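PDB 1WVQ: hypothetical protein PAE2307 from Pyrobaculum aerophilum, which probably acts as an adenosine-specific kinase and carries a phosphorylated histidine, though its biological role is not established. Local coordinates for residues A[11-16]-A[21-26]. Numbering follows the deposited sequence.
Sequences IDVPIP and VIIGQA
Val13 and Val21 each make their backbone hydrogen bonds to other strands, Val13 to Leu120 and Val21 to Thr116, and what the two segments share is purely apolar: a small example of two sheets meeting through branched side chains. The tightest point lies where the chain has left strand 7-13. Ile15 CD1 reaches Val21 CG1 at 3.6 Å, with Ile15 CG1 following at 4.2 Å from the same methyl. The end of the isoleucine is extended (chi2 -180°), which carries CD1 out to the valine, and the two side chains cross at nearly a right angle. Val21 offers CG1 because its chi1 of 70° sets that methyl between the backbone N and the carbonyl carbon. Val13 divides its two methyls between partners: CG1 stands 4.3 Å from Val21 CG1, while CG2 lies 4.2 Å from Ile23 CD1. Contact thus runs along one face of strand 20-25, through Val21 and Ile23, and buries 143 Å². Leu120 of strand 120-128 touches Val13, Val21 and Ile23, and Leu77 of helix 68-81 packs on Val13 and Ile23. Both leucines thus join the apolar layer between the three-stranded and five-stranded sheets, whereas Ile22 packs on helix 96-104.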
loop_
_atom_site.group_PDB
_atom_site.type_symbol
_atom_site.label_atom_id
_atom_site.label_comp_id
_atom_site.label_asym_id
_atom_site.label_seq_id
_atom_site.Cartn_x
_atom_site.Cartn_y
_atom_site.Cartn_z
ATOM N N ILE A 11 -12.650 -4.841 -29.883
ATOM C CA ILE A 11 -13.792 -4.083 -29.390
ATOM C C ILE A 11 -13.415 -2.611 -29.297
ATOM O O ILE A 11 -12.463 -2.256 -28.611
ATOM C CB ILE A 11 -14.221 -4.570 -27.987
ATOM C CG1 ILE A 11 -14.627 -6.048 -28.032
ATOM C CG2 ILE A 11 -15.356 -3.707 -27.464
ATOM C CD1 ILE A 11 -15.824 -6.348 -28.913
ATOM N N ASP A 12 -14.147 -1.750 -29.994
ATOM C CA ASP A 12 -13.843 -0.333 -29.942
ATOM C C ASP A 12 -14.482 0.249 -28.694
ATOM O O ASP A 12 -15.646 -0.020 -28.404
ATOM C CB ASP A 12 -14.383 0.392 -31.169
ATOM C CG ASP A 12 -14.023 1.861 -31.166
ATOM O OD1 ASP A 12 -12.820 2.178 -31.302
ATOM O OD2 ASP A 12 -14.938 2.701 -31.006
ATOM N N VAL A 13 -13.721 1.047 -27.958
ATOM C CA VAL A 13 -14.226 1.645 -26.731
ATOM C C VAL A 13 -14.603 3.112 -26.904
ATOM O O VAL A 13 -13.745 3.951 -27.170
ATOM C CB VAL A 13 -13.176 1.543 -25.602
ATOM C CG1 VAL A 13 -13.740 2.135 -24.313
ATOM C CG2 VAL A 13 -12.766 0.088 -25.399
ATOM N N PRO A 14 -15.899 3.436 -26.764
ATOM C CA PRO A 14 -16.343 4.826 -26.907
ATOM C C PRO A 14 -15.929 5.644 -25.685
ATOM O O PRO A 14 -16.124 5.211 -24.551
ATOM C CB PRO A 14 -17.866 4.705 -26.981
ATOM C CG PRO A 14 -18.114 3.298 -27.412
ATOM C CD PRO A 14 -17.056 2.533 -26.657
ATOM N N ILE A 15 -15.357 6.820 -25.903
ATOM C CA ILE A 15 -14.972 7.667 -24.780
ATOM C C ILE A 15 -15.392 9.107 -25.066
ATOM O O ILE A 15 -14.697 9.839 -25.776
ATOM C CB ILE A 15 -13.443 7.625 -24.508
ATOM C CG1 ILE A 15 -12.991 6.183 -24.248
ATOM C CG2 ILE A 15 -13.113 8.488 -23.299
ATOM C CD1 ILE A 15 -11.506 6.039 -23.963
ATOM N N PRO A 16 -16.558 9.522 -24.537
ATOM C CA PRO A 16 -17.051 10.890 -24.749
ATOM C C PRO A 16 -16.057 11.904 -24.192
ATOM O O PRO A 16 -15.327 11.611 -23.244
ATOM C CB PRO A 16 -18.368 10.907 -23.977
ATOM C CG PRO A 16 -18.824 9.492 -24.043
ATOM C CD PRO A 16 -17.545 8.722 -23.796
ATOM N N VAL A 21 -11.882 6.224 -19.120
ATOM C CA VAL A 21 -12.342 4.864 -18.900
ATOM C C VAL A 21 -11.228 4.077 -18.223
ATOM O O VAL A 21 -10.043 4.313 -18.473
ATOM C CB VAL A 21 -12.743 4.178 -20.241
ATOM C CG1 VAL A 21 -11.503 3.894 -21.093
ATOM C CG2 VAL A 21 -13.519 2.893 -19.964
ATOM N N ILE A 22 -11.625 3.181 -17.326
ATOM C CA ILE A 22 -10.699 2.315 -16.612
ATOM C C ILE A 22 -11.287 0.923 -16.802
ATOM O O ILE A 22 -12.456 0.689 -16.485
ATOM C CB ILE A 22 -10.632 2.657 -15.102
ATOM C CG1 ILE A 22 -10.076 4.071 -14.912
ATOM C CG2 ILE A 22 -9.729 1.663 -14.374
ATOM C CD1 ILE A 22 -10.193 4.597 -13.483
ATOM N N ILE A 23 -10.492 0.019 -17.362
ATOM C CA ILE A 23 -10.935 -1.349 -17.612
ATOM C C ILE A 23 -9.982 -2.293 -16.898
ATOM O O ILE A 23 -8.762 -2.122 -16.956
ATOM C CB ILE A 23 -10.930 -1.671 -19.128
ATOM C CG1 ILE A 23 -11.742 -0.618 -19.883
ATOM C CG2 ILE A 23 -11.506 -3.069 -19.376
ATOM C CD1 ILE A 23 -11.668 -0.759 -21.388
ATOM N N GLY A 24 -10.539 -3.288 -16.219
ATOM C CA GLY A 24 -9.704 -4.234 -15.501
ATOM C C GLY A 24 -10.335 -5.593 -15.293
ATOM O O GLY A 24 -11.344 -5.934 -15.912
ATOM N N GLN A 25 -9.727 -6.378 -14.414
ATOM C CA GLN A 25 -10.225 -7.712 -14.111
ATOM C C GLN A 25 -10.208 -7.897 -12.606
ATOM O O GLN A 25 -9.275 -7.466 -11.931
ATOM C CB GLN A 25 -9.338 -8.767 -14.776
ATOM C CG GLN A 25 -9.894 -10.186 -14.749
ATOM C CD GLN A 25 -8.932 -11.165 -15.394
ATOM O OE1 GLN A 25 -8.592 -11.030 -16.573
ATOM N NE2 GLN A 25 -8.479 -12.146 -14.625
ATOM N N ALA A 26 -11.249 -8.536 -12.086
ATOM C CA ALA A 26 -11.362 -8.782 -10.656
ATOM C C ALA A 26 -11.923 -10.180 -10.456
ATOM O O ALA A 26 -11.587 -11.100 -11.204
ATOM C CB ALA A 26 -12.283 -7.745 -10.026
#